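Local structure of tyrosine specific protein phosphatase (Trypanosoma cruzi, 4AZ1) at residues N80-D85 with T235-Y240; S261-R264 with M270-R273; L115-T120 with E207-N212; A106-K111 with P221-C226; H197-S202 with Y277-L282. The protein probably hydrolyses phosphotyrosine in proteins, acting as a protein tyrosine phosphatase. All coordinates share one frame; numbering follows the deposited sequence.

Overall arrangement
The five contacts tie the central mixed sheet of the phosphatase domain to its helices and to active-site loops of the family. Contacts 3 and 4, with centres about 13 Å apart, share the neighbouring parallel strands 115-118 and 222-225; His225, at the end of the second strand, and Cys226 open the HCX5R signature. Helix 232-247 leaves that signature and enters contact 1, which touches contact 2 through Ile237 and Met263, their centres about 9 Å apart. Contact 2 runs into the Q loop and contact 5 takes in residues following the WPD motif; Arg273 and His197 touch between them. Contacts 4 and 5 lie on opposite sides of the chain's centre, about 25 Å apart between centres.

Contact 1 (N80-D85 with T235-Y240); sequences NLIDLD and TLIGAY
Ile82 and Leu84 both come down on Ile237, whose single branch methyl takes the two approaches. The apolar touches are equal in length: Ile82 CG2 lies 4.2 Å from Ile237 CG2, and Leu84 CD1 also stands 4.2 Å from Ile237 CG2. On Ile237 the CG1 arm lies beside the backbone N (chi1 -64°), which leaves CG2 anti to that N and facing the incoming pair. Leu84 and Ile237 cross obliquely, with CD1 of the leucine doing the touching. Met263 of helix 255-266 packs against both Ile237 and Ile82.

Polar interactions run elsewhere. Ile82 pairs by its backbone with Phe90 of the adjoining antiparallel strand, and Asp83 N is bonded to Gln266 OE1, which ties the middle of 80-85 to helix 255-266.

The contact thus sets strand 79-82, outermost of the central sheet within this chain, and the loop after it against the helix that follows the HCX5R signature. With no hydrogen bond or charge between the two segments, the fit depends on burial and shape of aliphatic groups; no directional bond between them fixes their position, and such bonds run to their neighbours.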
# COMPACT_ATOMS: atom_id res chain seq x y z
N ASN A 80 -17.25 -0.87 -6.91
CA ASN A 80 -18.42 -0.19 -7.44
C ASN A 80 -19.43 0.14 -6.35
O ASN A 80 -19.55 -0.60 -5.36
CB ASN A 80 -19.10 -1.05 -8.50
CG ASN A 80 -18.21 -1.32 -9.70
OD1 ASN A 80 -17.46 -2.30 -9.71
ND2 ASN A 80 -18.30 -0.46 -10.72
N LEU A 81 -20.15 1.24 -6.55
CA LEU A 81 -21.22 1.64 -5.65
C LEU A 81 -22.45 0.78 -5.91
O LEU A 81 -22.98 0.79 -7.02
CB LEU A 81 -21.58 3.12 -5.89
CG LEU A 81 -22.58 3.74 -4.90
CD1 LEU A 81 -22.02 3.67 -3.51
CD2 LEU A 81 -22.94 5.19 -5.25
N ILE A 82 -22.91 0.03 -4.92
CA ILE A 82 -24.13 -0.73 -5.13
C ILE A 82 -25.32 -0.04 -4.48
O ILE A 82 -25.33 0.15 -3.27
CB ILE A 82 -24.02 -2.16 -4.59
CG1 ILE A 82 -22.71 -2.80 -5.07
CG2 ILE A 82 -25.24 -2.98 -5.05
CD1 ILE A 82 -22.66 -3.09 -6.56
N ASP A 83 -26.31 0.32 -5.29
CA ASP A 83 -27.50 1.01 -4.79
C ASP A 83 -28.74 0.22 -5.20
O ASP A 83 -29.00 0.04 -6.39
CB ASP A 83 -27.55 2.44 -5.35
CG ASP A 83 -28.78 3.23 -4.87
OD1 ASP A 83 -29.16 3.14 -3.68
OD2 ASP A 83 -29.34 3.98 -5.70
N LEU A 84 -29.49 -0.27 -4.22
CA LEU A 84 -30.71 -1.03 -4.51
C LEU A 84 -31.97 -0.36 -3.94
O LEU A 84 -32.97 -1.04 -3.69
CB LEU A 84 -30.60 -2.45 -3.95
CG LEU A 84 -29.44 -3.28 -4.49
CD1 LEU A 84 -28.96 -4.32 -3.48
CD2 LEU A 84 -29.83 -3.96 -5.80
N ASP A 85 -31.93 0.96 -3.75
CA ASP A 85 -33.08 1.71 -3.22
C ASP A 85 -33.40 1.23 -1.80
O ASP A 85 -34.57 1.05 -1.44
CB ASP A 85 -34.32 1.56 -4.11
CG ASP A 85 -34.14 2.16 -5.49
OD1 ASP A 85 -33.54 3.25 -5.59
OD2 ASP A 85 -34.61 1.54 -6.48
N THR A 235 -23.13 -12.16 -2.27
CA THR A 235 -24.12 -12.86 -1.44
C THR A 235 -24.53 -12.03 -0.23
O THR A 235 -25.73 -11.92 0.10
CB THR A 235 -23.55 -14.20 -0.92
OG1 THR A 235 -23.31 -15.08 -2.03
CG2 THR A 235 -24.51 -14.85 0.07
N LEU A 236 -23.54 -11.45 0.45
CA LEU A 236 -23.83 -10.65 1.62
C LEU A 236 -24.76 -9.48 1.28
O LEU A 236 -25.73 -9.23 1.98
CB LEU A 236 -22.54 -10.10 2.23
CG LEU A 236 -22.82 -9.31 3.51
CD1 LEU A 236 -23.65 -10.15 4.45
CD2 LEU A 236 -21.53 -8.91 4.20
N ILE A 237 -24.43 -8.75 0.21
CA ILE A 237 -25.22 -7.59 -0.18
C ILE A 237 -26.61 -8.06 -0.67
O ILE A 237 -27.63 -7.43 -0.35
CB ILE A 237 -24.49 -6.74 -1.25
CG1 ILE A 237 -23.20 -6.15 -0.65
CG2 ILE A 237 -25.39 -5.60 -1.73
CD1 ILE A 237 -22.23 -5.56 -1.68
N GLY A 238 -26.65 -9.18 -1.37
CA GLY A 238 -27.92 -9.73 -1.84
C GLY A 238 -28.83 -10.17 -0.71
O GLY A 238 -30.05 -9.93 -0.73
N ALA A 239 -28.25 -10.82 0.29
CA ALA A 239 -29.01 -11.27 1.45
C ALA A 239 -29.56 -10.06 2.21
O ALA A 239 -30.71 -10.08 2.66
CB ALA A 239 -28.15 -12.14 2.37
N TYR A 240 -28.73 -9.03 2.37
CA TYR A 240 -29.18 -7.79 3.00
C TYR A 240 -30.41 -7.26 2.27
O TYR A 240 -31.43 -6.93 2.88
CB TYR A 240 -28.09 -6.71 2.99
CG TYR A 240 -28.63 -5.34 3.35
CD1 TYR A 240 -28.82 -4.97 4.69
CD2 TYR A 240 -28.97 -4.40 2.37
CE1 TYR A 240 -29.34 -3.71 5.03
CE2 TYR A 240 -29.49 -3.14 2.70
CZ TYR A 240 -29.66 -2.80 4.04
OH TYR A 240 -30.16 -1.56 4.37

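Contact 2 (S261-R264 with M270-R273); sequences SAMR and MVQR
Arg264 reaches from its helix to two successive backbone carbonyls, Met270 O and Val271 O. The straighter bond is Arg264 NH2 to Val271 O, 2.7 Å with an N-H...O angle of 151°; the oxygen lies at the edge of the guanidinium, nearly in its plane, while the donor is tilted 32° from the carbonyl plane. Arg264 NE to Met270 O is equally short at 2.7 Å but bent to 126°, and is weak. The chain is extended from CG to NE, which carries the guanidinium alongside the loop backbone, and Met270 N lies over one of its faces toward the rim. On another nitrogen, NH1, a salt bridge to Glu32 gives the group a second anchor, which should restrict its rotation.

Residues 270-273 lead into the family's Q loop, here Gln272 to Gln276, whose first glutamine helps place the catalytic water in related phosphatases. Arg273 sits at the N-cap position of helix 274-288, and its NE forms a salt bridge with Asp196 of the WPD loop.

Next to the polar pair lie the methionines. Met263 CB is 4.0 Å from Met270 CB, and the two side chains cross at about a right angle. Met263 bends at chi3 to lay its CE 3.8 Å from Val271 CG2, while Met270 CE ends 4.1 Å from Met263 SD.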
# COMPACT_ATOMS: atom_id res chain seq x y z
N SER A 261 -29.93 -9.59 -10.14
CA SER A 261 -29.89 -9.02 -11.48
C SER A 261 -29.50 -7.54 -11.41
O SER A 261 -28.66 -7.07 -12.18
CB SER A 261 -31.25 -9.18 -12.17
OG SER A 261 -31.08 -9.64 -13.49
N ALA A 262 -30.08 -6.82 -10.46
CA ALA A 262 -29.78 -5.39 -10.29
C ALA A 262 -28.36 -5.14 -9.76
O ALA A 262 -27.74 -4.13 -10.10
CB ALA A 262 -30.82 -4.72 -9.40
N MET A 263 -27.86 -6.03 -8.92
CA MET A 263 -26.48 -5.91 -8.46
C MET A 263 -25.53 -6.10 -9.64
O MET A 263 -24.55 -5.38 -9.79
CB MET A 263 -26.16 -6.95 -7.39
CG MET A 263 -26.78 -6.69 -6.03
SD MET A 263 -26.10 -7.79 -4.77
CE MET A 263 -26.42 -9.40 -5.52
N ARG A 264 -25.83 -7.09 -10.48
CA ARG A 264 -25.01 -7.40 -11.65
C ARG A 264 -24.90 -6.24 -12.65
O ARG A 264 -23.88 -6.10 -13.32
CB ARG A 264 -25.52 -8.67 -12.34
CG ARG A 264 -24.84 -9.90 -11.81
CD ARG A 264 -25.44 -11.22 -12.27
NE ARG A 264 -24.64 -12.31 -11.70
CZ ARG A 264 -23.78 -13.05 -12.39
NH1 ARG A 264 -23.64 -12.86 -13.70
NH2 ARG A 264 -23.07 -14.00 -11.78
N MET A 270 -21.53 -10.06 -10.17
CA MET A 270 -21.94 -10.18 -8.76
C MET A 270 -22.65 -11.52 -8.49
O MET A 270 -23.54 -11.94 -9.27
CB MET A 270 -22.84 -9.01 -8.32
CG MET A 270 -22.10 -7.70 -8.02
SD MET A 270 -21.04 -7.74 -6.56
CE MET A 270 -22.14 -7.03 -5.33
N VAL A 271 -22.27 -12.14 -7.38
CA VAL A 271 -22.61 -13.53 -7.08
C VAL A 271 -21.99 -14.44 -8.15
O VAL A 271 -22.57 -14.70 -9.21
CB VAL A 271 -24.12 -13.78 -6.90
CG1 VAL A 271 -24.34 -15.19 -6.39
CG2 VAL A 271 -24.69 -12.77 -5.89
N GLN A 272 -20.79 -14.91 -7.84
CA GLN A 272 -19.90 -15.55 -8.79
C GLN A 272 -20.19 -17.05 -8.94
O GLN A 272 -20.00 -17.61 -10.00
CB GLN A 272 -18.47 -15.34 -8.28
CG GLN A 272 -17.34 -15.89 -9.15
CD GLN A 272 -15.98 -15.56 -8.53
OE1 GLN A 272 -15.88 -15.26 -7.34
NE2 GLN A 272 -14.93 -15.59 -9.35
N ARG A 273 -20.64 -17.70 -7.87
CA ARG A 273 -20.76 -19.16 -7.85
C ARG A 273 -22.16 -19.57 -7.49
O ARG A 273 -22.84 -18.85 -6.75
CB ARG A 273 -19.77 -19.78 -6.85
CG ARG A 273 -18.34 -19.31 -7.05
CD ARG A 273 -17.33 -20.18 -6.28
NE ARG A 273 -16.06 -19.49 -6.09
CZ ARG A 273 -15.14 -19.32 -7.04
NH1 ARG A 273 -15.37 -19.78 -8.27
NH2 ARG A 273 -13.99 -18.69 -6.78

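Contact 3 (L115-T120 with E207-N212); sequences LVIMVT and EALLTN
Leu209 sets its forked end against Ile117 and Val119, while Leu115 meets Asn212 further along the helix. The CG of Leu209 lies beside the backbone N (chi1 -71°), a conformation that swings both methyls to the strand: Leu209 CD1 is 4.1 Å from Ile117 CG2, and Leu209 CD2 is 4.2 Å from the same methyl. The longer arm of Ile117, with CD1 at the tip, ends 4.1 Å from Leu209 O. Val119 CG2 adds a looser touch, 4.4 Å from Leu209 CD1.

This is a helix laid on a parallel sheet. Helix 203-215 is the link of a beta-alpha-beta crossover from strand 184-191 to strand 222-225, passing over strand 115-118, which lies between them in the central sheet. Residues 115 and 117 face the helix, whereas Met118 points away from it.

At the other end the fit is with Asn212, largely its backbone. Leu115 has CG anti to the backbone N (chi1 173°), and its CD2 comes 3.7 Å from Asn212 O and 4.1 Å from Asn212 CB. The amide of Asn212 has its own partner: OD1 accepts a hydrogen bond from Arg171 NH2. Leu236 of helix 232-247 closes the side of Ile117.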
# COMPACT_ATOMS: atom_id res chain seq x y z
N LEU A 115 -17.89 1.52 8.17
CA LEU A 115 -17.94 0.07 8.34
C LEU A 115 -17.39 -0.66 7.12
O LEU A 115 -17.83 -0.46 5.98
CB LEU A 115 -19.37 -0.41 8.64
CG LEU A 115 -19.60 -1.93 8.70
CD1 LEU A 115 -18.78 -2.56 9.82
CD2 LEU A 115 -21.08 -2.27 8.88
N VAL A 116 -16.41 -1.52 7.39
CA VAL A 116 -15.80 -2.36 6.39
C VAL A 116 -16.05 -3.80 6.77
O VAL A 116 -15.74 -4.21 7.90
CB VAL A 116 -14.27 -2.15 6.34
CG1 VAL A 116 -13.62 -3.24 5.45
CG2 VAL A 116 -13.96 -0.75 5.81
N ILE A 117 -16.62 -4.57 5.85
CA ILE A 117 -16.86 -5.97 6.11
C ILE A 117 -16.02 -6.79 5.17
O ILE A 117 -16.06 -6.59 3.95
CB ILE A 117 -18.32 -6.35 5.92
CG1 ILE A 117 -19.18 -5.58 6.93
CG2 ILE A 117 -18.52 -7.86 6.09
CD1 ILE A 117 -20.63 -5.95 6.86
N MET A 118 -15.22 -7.70 5.74
CA MET A 118 -14.32 -8.54 4.99
C MET A 118 -14.81 -9.98 5.15
O MET A 118 -14.86 -10.50 6.27
CB MET A 118 -12.88 -8.39 5.53
CG MET A 118 -11.89 -9.32 4.85
SD MET A 118 -10.24 -9.08 5.54
CE MET A 118 -9.39 -10.43 4.72
N VAL A 119 -15.17 -10.62 4.03
CA VAL A 119 -15.75 -11.95 4.07
C VAL A 119 -14.82 -13.01 3.47
O VAL A 119 -15.19 -13.76 2.56
CB VAL A 119 -17.15 -11.98 3.36
CG1 VAL A 119 -17.86 -13.26 3.67
CG2 VAL A 119 -18.01 -10.84 3.86
N THR A 120 -13.60 -13.07 3.98
CA THR A 120 -12.64 -14.06 3.54
C THR A 120 -11.53 -14.12 4.59
O THR A 120 -11.36 -13.17 5.36
CB THR A 120 -12.01 -13.68 2.15
OG1 THR A 120 -11.10 -14.70 1.73
CG2 THR A 120 -11.26 -12.34 2.24
N GLU A 207 -26.19 -13.38 9.77
CA GLU A 207 -27.13 -12.51 10.49
C GLU A 207 -26.42 -11.47 11.36
O GLU A 207 -26.85 -10.31 11.45
CB GLU A 207 -28.09 -13.35 11.34
CG GLU A 207 -29.25 -14.00 10.56
CD GLU A 207 -30.34 -13.00 10.14
OE1 GLU A 207 -30.17 -11.78 10.37
OE2 GLU A 207 -31.37 -13.44 9.57
N ALA A 208 -25.31 -11.87 11.99
CA ALA A 208 -24.55 -10.97 12.85
C ALA A 208 -23.92 -9.86 12.00
O ALA A 208 -23.94 -8.69 12.37
CB ALA A 208 -23.49 -11.74 13.60
N LEU A 209 -23.37 -10.25 10.85
CA LEU A 209 -22.84 -9.27 9.91
C LEU A 209 -23.91 -8.26 9.49
O LEU A 209 -23.65 -7.05 9.45
CB LEU A 209 -22.26 -9.95 8.67
CG LEU A 209 -20.96 -10.74 8.80
CD1 LEU A 209 -20.50 -11.16 7.42
CD2 LEU A 209 -19.87 -9.90 9.48
N LEU A 210 -25.11 -8.75 9.18
CA LEU A 210 -26.18 -7.87 8.72
C LEU A 210 -26.64 -6.94 9.84
O LEU A 210 -27.07 -5.82 9.59
CB LEU A 210 -27.34 -8.68 8.15
CG LEU A 210 -26.95 -9.51 6.92
CD1 LEU A 210 -28.10 -10.39 6.49
CD2 LEU A 210 -26.54 -8.60 5.78
N THR A 211 -26.55 -7.42 11.08
CA THR A 211 -26.85 -6.58 12.24
C THR A 211 -25.88 -5.41 12.29
O THR A 211 -26.29 -4.27 12.50
CB THR A 211 -26.82 -7.38 13.54
OG1 THR A 211 -27.96 -8.24 13.59
CG2 THR A 211 -26.84 -6.45 14.76
N ASN A 212 -24.59 -5.68 12.05
CA ASN A 212 -23.62 -4.60 11.94
C ASN A 212 -24.01 -3.60 10.87
O ASN A 212 -24.00 -2.40 11.13
CB ASN A 212 -22.21 -5.14 11.65
CG ASN A 212 -21.60 -5.81 12.85
OD1 ASN A 212 -20.96 -6.86 12.72
ND2 ASN A 212 -21.81 -5.24 14.03

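Contact 4 (A106-K111 with P221-C226); sequences AMLYEK and PVVVHC
Val223 CG2 is the methyl on which both helix side chains converge: Leu108 CD2 lies 4.1 Å from it, and Met107 CE lies 4.2 Å from Val223 CG2. The two come differently. Leu108 crosses the valine at about a right angle, while Met107 slides past it in the opposite direction after bending at chi2 (-88°) and chi3, a fold that brings its methyl back to the strand.

In the next shell, Val91 and Cys93 of strand 90-93 and Val116 of strand 115-118 flank Val223 within the sheet. Helix 101-110 joins those two strands, which are both parallel to 222-225 and lie on either side of it, giving a beta-alpha-beta crossover over the strand between. Val224, the next residue, instead meets Leu236 of helix 232-247, so strand 222-225 is sandwiched between helices.

Further out the strand runs into the HCX5R signature at His225 and Cys226. His225 ND1 donates to Cys226 O, 3.1 Å and 158°, on a lone pair in the carbonyl plane, and His225 NE2 is bonded to Tyr133 OH; two bonds thus hold the imidazole. The chemistry implies an apolar seat beside the middle of the strand, with no polar side-chain bond across the contact, while side-chain hydrogen bonding appears at His225, beside the cysteine that is the nucleophile in relatives.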
# COMPACT_ATOMS: atom_id res chain seq x y z
N ALA A 106 -6.89 5.46 1.84
CA ALA A 106 -7.17 6.86 1.53
C ALA A 106 -8.65 7.04 1.22
O ALA A 106 -9.25 8.06 1.60
CB ALA A 106 -6.33 7.32 0.35
N MET A 107 -9.21 6.07 0.51
CA MET A 107 -10.64 6.07 0.20
C MET A 107 -11.44 6.03 1.49
O MET A 107 -12.35 6.84 1.67
CB MET A 107 -11.01 4.88 -0.68
CG MET A 107 -12.48 4.82 -1.07
SD MET A 107 -13.51 3.92 0.14
CE MET A 107 -12.59 2.37 0.22
N LEU A 108 -11.11 5.09 2.38
CA LEU A 108 -11.81 4.96 3.65
C LEU A 108 -11.78 6.28 4.38
O LEU A 108 -12.77 6.71 4.98
CB LEU A 108 -11.16 3.90 4.53
CG LEU A 108 -11.26 2.46 4.06
CD1 LEU A 108 -10.61 1.55 5.09
CD2 LEU A 108 -12.74 2.13 3.86
N TYR A 109 -10.62 6.94 4.31
CA TYR A 109 -10.39 8.16 5.05
C TYR A 109 -11.13 9.35 4.46
O TYR A 109 -11.83 10.07 5.17
CB TYR A 109 -8.90 8.47 5.14
CG TYR A 109 -8.62 9.69 5.98
CD1 TYR A 109 -8.60 9.60 7.37
CD2 TYR A 109 -8.41 10.93 5.39
CE1 TYR A 109 -8.37 10.72 8.15
CE2 TYR A 109 -8.18 12.06 6.17
CZ TYR A 109 -8.15 11.94 7.54
OH TYR A 109 -7.92 13.06 8.32
N GLU A 110 -10.96 9.57 3.16
CA GLU A 110 -11.58 10.72 2.50
C GLU A 110 -13.12 10.59 2.47
O GLU A 110 -13.83 11.59 2.62
CB GLU A 110 -11.04 10.88 1.07
CG GLU A 110 -11.47 12.18 0.39
CD GLU A 110 -12.03 11.96 -1.00
OE1 GLU A 110 -11.64 10.97 -1.66
OE2 GLU A 110 -12.88 12.77 -1.44
N LYS A 111 -13.61 9.37 2.29
CA LYS A 111 -15.06 9.14 2.21
C LYS A 111 -15.70 8.95 3.59
O LYS A 111 -16.92 8.86 3.68
CB LYS A 111 -15.38 7.95 1.31
CG LYS A 111 -15.11 8.22 -0.16
CD LYS A 111 -15.93 9.42 -0.61
CE LYS A 111 -15.58 9.83 -2.03
NZ LYS A 111 -16.55 10.85 -2.58
N PRO A 221 -21.63 4.75 2.50
CA PRO A 221 -21.82 3.36 2.08
C PRO A 221 -21.01 2.42 2.96
O PRO A 221 -19.96 2.81 3.50
CB PRO A 221 -21.25 3.33 0.66
CG PRO A 221 -20.84 4.75 0.33
CD PRO A 221 -20.71 5.48 1.61
N VAL A 222 -21.49 1.19 3.10
CA VAL A 222 -20.72 0.14 3.78
C VAL A 222 -19.79 -0.53 2.78
O VAL A 222 -20.23 -0.97 1.72
CB VAL A 222 -21.66 -0.93 4.35
CG1 VAL A 222 -20.85 -2.11 4.86
CG2 VAL A 222 -22.53 -0.32 5.45
N VAL A 223 -18.50 -0.60 3.09
CA VAL A 223 -17.56 -1.28 2.20
C VAL A 223 -17.56 -2.79 2.48
O VAL A 223 -17.44 -3.22 3.63
CB VAL A 223 -16.13 -0.73 2.35
CG1 VAL A 223 -15.11 -1.64 1.62
CG2 VAL A 223 -16.05 0.70 1.81
N VAL A 224 -17.70 -3.59 1.42
CA VAL A 224 -17.68 -5.05 1.54
C VAL A 224 -16.70 -5.66 0.54
O VAL A 224 -16.78 -5.37 -0.66
CB VAL A 224 -19.08 -5.65 1.26
CG1 VAL A 224 -19.09 -7.15 1.56
CG2 VAL A 224 -20.13 -4.93 2.08
N HIS A 225 -15.79 -6.51 1.00
CA HIS A 225 -14.89 -7.17 0.06
C HIS A 225 -14.64 -8.61 0.46
O HIS A 225 -14.69 -8.96 1.63
CB HIS A 225 -13.55 -6.43 -0.08
CG HIS A 225 -12.67 -6.53 1.12
ND1 HIS A 225 -11.66 -7.46 1.23
CD2 HIS A 225 -12.62 -5.79 2.26
CE1 HIS A 225 -11.02 -7.29 2.38
NE2 HIS A 225 -11.59 -6.29 3.03
N CYS A 226 -14.40 -9.45 -0.55
CA CYS A 226 -13.87 -10.79 -0.31
C CYS A 226 -12.50 -10.80 -0.97
O CYS A 226 -11.68 -9.95 -0.63
CB CYS A 226 -14.80 -11.87 -0.87
SG CYS A 226 -15.49 -11.53 -2.50

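Contact 5 (H197-S202 with Y277-L282); sequences HGIPQS and YFVIYL. With EDO (1,2-ethanediol), chain C.
Pro200 and Ile199 press on Val279, one valine serving two loop residues. The tight part is at the proline: Pro200 CD is 3.7 Å from Val279 CG2, and Pro200 CG is 4.1 Å from Val279 CG1, so both branches of the valine meet the CG and CD atoms of the proline. Ile199 CG2 joins at 4.0 Å from Val279 CG2. Ile199 holds CG1 in the crowded position between the backbone N and the carbonyl carbon (chi1 62°), which leaves CG2 to face the helix, and Ile199 CD1 lies 3.9 Å from O1 of a bound ethanediol; the isoleucine also touches Val296 of helix 293-299.

The other side is looser. Leu282 points to the loop, but its side chain stops short of residues 197-202. The ethanediol, probably from the crystallisation liquor, lies there: its O1 donates a hydrogen bond to Pro200 O at 3.2 Å, and its C1 is 3.9 Å from Leu282 CD1. A small polar molecule thus bridges loop and helix where the protein side chains do not meet, and it gives the proline carbonyl a partner.

Further back, Gly198 O accepts a hydrogen bond from Trp194 NE1, and Pro200 also packs on Trp194. That tryptophan opens the WPD loop of tyrosine phosphatases, a mobile loop in relatives; here the residues that follow it rest on helix 274-288.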
# COMPACT_ATOMS: atom_id res chain seq x y z
N HIS A 197 -15.81 -21.19 -2.45
CA HIS A 197 -16.26 -22.51 -2.94
C HIS A 197 -17.05 -23.32 -1.92
O HIS A 197 -17.40 -24.46 -2.20
CB HIS A 197 -15.10 -23.38 -3.47
CG HIS A 197 -14.36 -22.78 -4.63
ND1 HIS A 197 -13.21 -22.02 -4.48
CD2 HIS A 197 -14.59 -22.83 -5.96
CE1 HIS A 197 -12.77 -21.64 -5.66
NE2 HIS A 197 -13.59 -22.11 -6.58
N GLY A 198 -17.31 -22.75 -0.74
CA GLY A 198 -18.12 -23.43 0.26
C GLY A 198 -19.34 -22.61 0.63
O GLY A 198 -19.68 -21.65 -0.07
N ILE A 199 -20.00 -22.97 1.73
CA ILE A 199 -21.12 -22.19 2.28
C ILE A 199 -20.83 -21.83 3.76
O ILE A 199 -19.94 -22.43 4.38
CB ILE A 199 -22.43 -22.97 2.18
CG1 ILE A 199 -22.34 -24.25 3.00
CG2 ILE A 199 -22.76 -23.29 0.71
CD1 ILE A 199 -23.67 -25.00 3.09
N PRO A 200 -21.56 -20.85 4.31
CA PRO A 200 -21.26 -20.49 5.71
C PRO A 200 -21.45 -21.66 6.67
O PRO A 200 -22.39 -22.46 6.52
CB PRO A 200 -22.28 -19.39 6.01
CG PRO A 200 -22.47 -18.71 4.68
CD PRO A 200 -22.44 -19.85 3.67
N GLN A 201 -20.53 -21.76 7.63
CA GLN A 201 -20.57 -22.82 8.63
C GLN A 201 -21.83 -22.74 9.48
O GLN A 201 -22.40 -23.78 9.85
CB GLN A 201 -19.30 -22.78 9.50
CG GLN A 201 -18.05 -23.29 8.77
CD GLN A 201 -16.74 -22.87 9.42
OE1 GLN A 201 -16.71 -22.49 10.60
NE2 GLN A 201 -15.65 -22.93 8.65
N SER A 202 -22.27 -21.52 9.78
CA SER A 202 -23.57 -21.33 10.44
C SER A 202 -24.33 -20.09 9.95
O SER A 202 -23.73 -19.05 9.69
CB SER A 202 -23.41 -21.27 11.97
OG SER A 202 -22.69 -20.11 12.36
N TYR A 277 -25.22 -18.02 -4.70
CA TYR A 277 -26.58 -17.57 -5.02
C TYR A 277 -27.57 -18.35 -4.15
O TYR A 277 -28.54 -17.79 -3.60
CB TYR A 277 -26.85 -17.79 -6.52
CG TYR A 277 -28.22 -17.36 -7.00
CD1 TYR A 277 -28.56 -16.01 -7.09
CD2 TYR A 277 -29.17 -18.30 -7.39
CE1 TYR A 277 -29.83 -15.61 -7.54
CE2 TYR A 277 -30.43 -17.91 -7.84
CZ TYR A 277 -30.75 -16.56 -7.92
OH TYR A 277 -32.00 -16.18 -8.37
N PHE A 278 -27.30 -19.64 -4.02
CA PHE A 278 -28.09 -20.49 -3.13
C PHE A 278 -28.13 -19.93 -1.70
O PHE A 278 -29.21 -19.91 -1.08
CB PHE A 278 -27.50 -21.89 -3.13
CG PHE A 278 -28.54 -22.96 -3.10
CD1 PHE A 278 -29.62 -22.87 -2.22
CD2 PHE A 278 -28.45 -24.05 -3.96
CE1 PHE A 278 -30.60 -23.86 -2.20
CE2 PHE A 278 -29.43 -25.05 -3.94
CZ PHE A 278 -30.51 -24.95 -3.06
N VAL A 279 -27.00 -19.46 -1.19
CA VAL A 279 -26.95 -18.94 0.19
C VAL A 279 -27.99 -17.82 0.44
O VAL A 279 -28.56 -17.73 1.53
CB VAL A 279 -25.51 -18.51 0.62
CG1 VAL A 279 -25.52 -17.89 2.04
CG2 VAL A 279 -24.57 -19.71 0.62
N ILE A 280 -28.28 -16.99 -0.57
CA ILE A 280 -29.29 -15.96 -0.36
C ILE A 280 -30.66 -16.59 -0.06
O ILE A 280 -31.33 -16.16 0.87
CB ILE A 280 -29.40 -14.95 -1.53
CG1 ILE A 280 -28.03 -14.35 -1.85
CG2 ILE A 280 -30.42 -13.83 -1.20
CD1 ILE A 280 -27.98 -13.64 -3.20
N TYR A 281 -31.06 -17.62 -0.80
CA TYR A 281 -32.29 -18.33 -0.46
C TYR A 281 -32.24 -18.95 0.95
O TYR A 281 -33.25 -18.94 1.67
CB TYR A 281 -32.61 -19.43 -1.48
CG TYR A 281 -33.28 -18.94 -2.75
CD1 TYR A 281 -34.65 -18.76 -2.80
CD2 TYR A 281 -32.54 -18.68 -3.90
CE1 TYR A 281 -35.27 -18.31 -3.97
CE2 TYR A 281 -33.14 -18.23 -5.06
CZ TYR A 281 -34.52 -18.06 -5.09
OH TYR A 281 -35.14 -17.61 -6.25
N LEU A 282 -31.09 -19.51 1.31
CA LEU A 282 -30.93 -20.14 2.63
C LEU A 282 -31.09 -19.13 3.77
O LEU A 282 -31.68 -19.45 4.80
CB LEU A 282 -29.55 -20.80 2.74
CG LEU A 282 -29.32 -21.93 1.74
CD1 LEU A 282 -27.93 -22.56 1.90
CD2 LEU A 282 -30.41 -22.97 1.89
C1 EDO C . -25.98 -21.45 5.08
O1 EDO C . -25.46 -22.65 5.67
C2 EDO C . -26.50 -20.57 6.21
O2 EDO C . -26.94 -19.33 5.67